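Local coordinates for protein uroporphyrinogen-III C-methyltransferase (Pseudomonas denitrificans, PDB 1S4D) that catalyses two successive S-adenosyl-L-methionine-dependent methylations, at C-2 and C-7, that convert uroporphyrinogen III to precorrin-2 for cobalamin and siroheme biosynthesis, at residues A208-A213 / Q218-T223. Numbering follows the deposited sequence.
Sequences AFVCNA and QAVLET. With SAH (S-adenosyl-L-homocysteine), chain Q.
CG2 of Thr223 lies at the edge of the Phe209 ring, in its plane, 4.0 Å from CE2, while Leu221 CD2 approaches ring atom CD2 obliquely. Both contacts belong to a beta hairpin in the mixed sheet of this tetrapyrrole methylase fold; strand 219-224 is outermost within the chain, and strand 206-211 is flanked on the far side from 219-224 by strand 241-245. Phe209 CG lies anti to the carbonyl carbon (chi1 -76°), which sets the ring alongside Leu221, on the sheet face packed by Ala228 and Val232 of helix 225-235. Thr223 OG1 is hydrogen-bonded to Asp231 OD2 of that helix. On the other face Val210 and Val220 lie side by side, CG1 of Val210 4.2 Å from CG2 of Val220. Reciprocal backbone hydrogen bonds join Phe209 with Leu221 and Cys211 with Ala219; the straightest is Cys211 N to Ala219 O, 2.8 Å with an N-H...O angle of 168°. Near the turn, Gln218 CB rests 3.5 Å from Asn212 O. A glycine in place of Gln218 would probably leave a gap beside the Cys211 and Asn212 carbonyl oxygens. At the adjoining bend, Ala213 N gives adenine N1 of S-adenosyl-L-homocysteine a weak hydrogen bond, and Ala213 O accepts one from N6 at 3.1 Å.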
loop_
_atom_site.group_PDB
_atom_site.type_symbol
_atom_site.label_atom_id
_atom_site.label_comp_id
_atom_site.label_asym_id
_atom_site.label_seq_id
_atom_site.Cartn_x
_atom_site.Cartn_y
_atom_site.Cartn_z
ATOM N N ALA B 208 1.988 -18.037 -5.001
ATOM C CA ALA B 208 3.196 -17.917 -4.179
ATOM C C ALA B 208 2.797 -17.563 -2.759
ATOM O O ALA B 208 1.802 -16.871 -2.548
ATOM C CB ALA B 208 4.152 -16.878 -4.738
ATOM N N PHE B 209 3.560 -18.073 -1.794
ATOM C CA PHE B 209 3.415 -17.725 -0.389
ATOM C C PHE B 209 4.663 -16.945 -0.086
ATOM O O PHE B 209 5.773 -17.386 -0.436
ATOM C CB PHE B 209 3.398 -18.988 0.495
ATOM C CG PHE B 209 2.106 -19.753 0.453
ATOM C CD1 PHE B 209 1.209 -19.671 1.506
ATOM C CD2 PHE B 209 1.791 -20.561 -0.649
ATOM C CE1 PHE B 209 0.001 -20.357 1.467
ATOM C CE2 PHE B 209 0.585 -21.261 -0.707
ATOM C CZ PHE B 209 -0.317 -21.163 0.353
ATOM N N VAL B 210 4.505 -15.789 0.548
ATOM C CA VAL B 210 5.657 -15.011 0.977
ATOM C C VAL B 210 5.558 -14.793 2.485
ATOM O O VAL B 210 4.696 -14.045 2.969
ATOM C CB VAL B 210 5.791 -13.668 0.191
ATOM C CG1 VAL B 210 7.116 -12.989 0.502
ATOM C CG2 VAL B 210 5.660 -13.882 -1.333
ATOM N N CYS B 211 6.436 -15.465 3.220
ATOM C CA CYS B 211 6.451 -15.383 4.674
ATOM C C CYS B 211 7.497 -14.423 5.156
ATOM O O CYS B 211 8.656 -14.466 4.704
ATOM C CB CYS B 211 6.708 -16.754 5.300
ATOM S SG CYS B 211 5.454 -17.969 4.816
ATOM N N ASN B 212 7.087 -13.549 6.075
ATOM C CA ASN B 212 8.004 -12.596 6.651
ATOM C C ASN B 212 8.657 -11.801 5.521
ATOM O O ASN B 212 9.878 -11.603 5.514
ATOM C CB ASN B 212 9.060 -13.332 7.484
ATOM C CG ASN B 212 8.447 -14.184 8.559
ATOM O OD1 ASN B 212 7.910 -13.663 9.524
ATOM N ND2 ASN B 212 8.493 -15.493 8.388
ATOM N N ALA B 213 7.841 -11.376 4.554
ATOM C CA ALA B 213 8.320 -10.479 3.510
ATOM C C ALA B 213 9.134 -9.355 4.133
ATOM O O ALA B 213 8.831 -8.874 5.224
ATOM C CB ALA B 213 7.163 -9.917 2.647
ATOM N N GLN B 218 12.782 -13.900 5.293
ATOM C CA GLN B 218 11.865 -14.106 4.176
ATOM C C GLN B 218 12.034 -15.470 3.518
ATOM O O GLN B 218 13.155 -15.940 3.276
ATOM C CB GLN B 218 12.043 -13.017 3.131
ATOM C CG GLN B 218 11.133 -13.128 1.924
ATOM C CD GLN B 218 11.281 -11.936 1.029
ATOM O OE1 GLN B 218 11.551 -12.071 -0.162
ATOM N NE2 GLN B 218 11.116 -10.750 1.598
ATOM N N ALA B 219 10.895 -16.094 3.244
ATOM C CA ALA B 219 10.824 -17.392 2.610
ATOM C C ALA B 219 9.651 -17.385 1.650
ATOM O O ALA B 219 8.591 -16.822 1.956
ATOM C CB ALA B 219 10.668 -18.487 3.656
ATOM N N VAL B 220 9.862 -17.988 0.481
ATOM C CA VAL B 220 8.883 -17.972 -0.587
ATOM C C VAL B 220 8.683 -19.385 -1.075
ATOM O O VAL B 220 9.639 -20.103 -1.268
ATOM C CB VAL B 220 9.334 -17.122 -1.800
ATOM C CG1 VAL B 220 8.268 -17.133 -2.884
ATOM C CG2 VAL B 220 9.616 -15.717 -1.403
ATOM N N LEU B 221 7.430 -19.766 -1.276
ATOM C CA LEU B 221 7.087 -21.010 -1.908
ATOM C C LEU B 221 6.174 -20.729 -3.105
ATOM O O LEU B 221 5.122 -20.112 -2.967
ATOM C CB LEU B 221 6.382 -21.915 -0.898
ATOM C CG LEU B 221 5.476 -23.046 -1.425
ATOM C CD1 LEU B 221 6.294 -24.221 -2.036
ATOM C CD2 LEU B 221 4.506 -23.533 -0.356
ATOM N N GLU B 222 6.591 -21.180 -4.278
ATOM C CA GLU B 222 5.691 -21.256 -5.419
ATOM C C GLU B 222 5.191 -22.660 -5.585
ATOM O O GLU B 222 5.887 -23.637 -5.293
ATOM C CB GLU B 222 6.339 -20.842 -6.731
ATOM C CG GLU B 222 7.587 -20.021 -6.556
ATOM C CD GLU B 222 8.064 -19.409 -7.845
ATOM O OE1 GLU B 222 7.647 -19.824 -8.960
ATOM O OE2 GLU B 222 8.885 -18.507 -7.737
ATOM N N THR B 223 3.993 -22.679 -6.141
ATOM C CA THR B 223 3.042 -23.761 -6.070
ATOM C C THR B 223 1.873 -23.439 -7.015
ATOM O O THR B 223 1.968 -22.530 -7.839
ATOM C CB THR B 223 2.611 -24.031 -4.601
ATOM O OG1 THR B 223 1.997 -25.331 -4.567
ATOM C CG2 THR B 223 1.499 -23.105 -4.117
HETATM N N SAH Q . -1.953 -3.677 8.133
HETATM C CA SAH Q . -1.095 -4.788 7.761
HETATM C CB SAH Q . -1.867 -6.093 7.855
HETATM C CG SAH Q . -1.927 -6.673 9.255
HETATM S SD SAH Q . -3.114 -8.020 9.499
HETATM C C SAH Q . -0.470 -4.567 6.379
HETATM O O SAH Q . -0.721 -3.572 5.701
HETATM O OXT SAH Q . 0.329 -5.350 5.872
HETATM C "C5'" SAH Q . -1.757 -9.238 9.526
HETATM C "C4'" SAH Q . -1.445 -9.982 8.222
HETATM O "O4'" SAH Q . -0.628 -9.214 7.362
HETATM C "C3'" SAH Q . -0.649 -11.276 8.355
HETATM O "O3'" SAH Q . -1.371 -12.384 8.821
HETATM C "C2'" SAH Q . -0.075 -11.477 6.963
HETATM O "O2'" SAH Q . -0.998 -11.998 6.028
HETATM C "C1'" SAH Q . 0.218 -10.037 6.578
HETATM N N9 SAH Q . 1.624 -9.633 6.808
HETATM C C8 SAH Q . 2.008 -8.639 7.647
HETATM N N7 SAH Q . 3.337 -8.526 7.606
HETATM C C5 SAH Q . 3.833 -9.433 6.760
HETATM C C6 SAH Q . 5.137 -9.727 6.355
HETATM N N6 SAH Q . 6.164 -9.043 6.824
HETATM N N1 SAH Q . 5.348 -10.743 5.444
HETATM C C2 SAH Q . 4.268 -11.437 4.940
HETATM N N3 SAH Q . 2.977 -11.140 5.343
HETATM C C4 SAH Q . 2.758 -10.148 6.239
#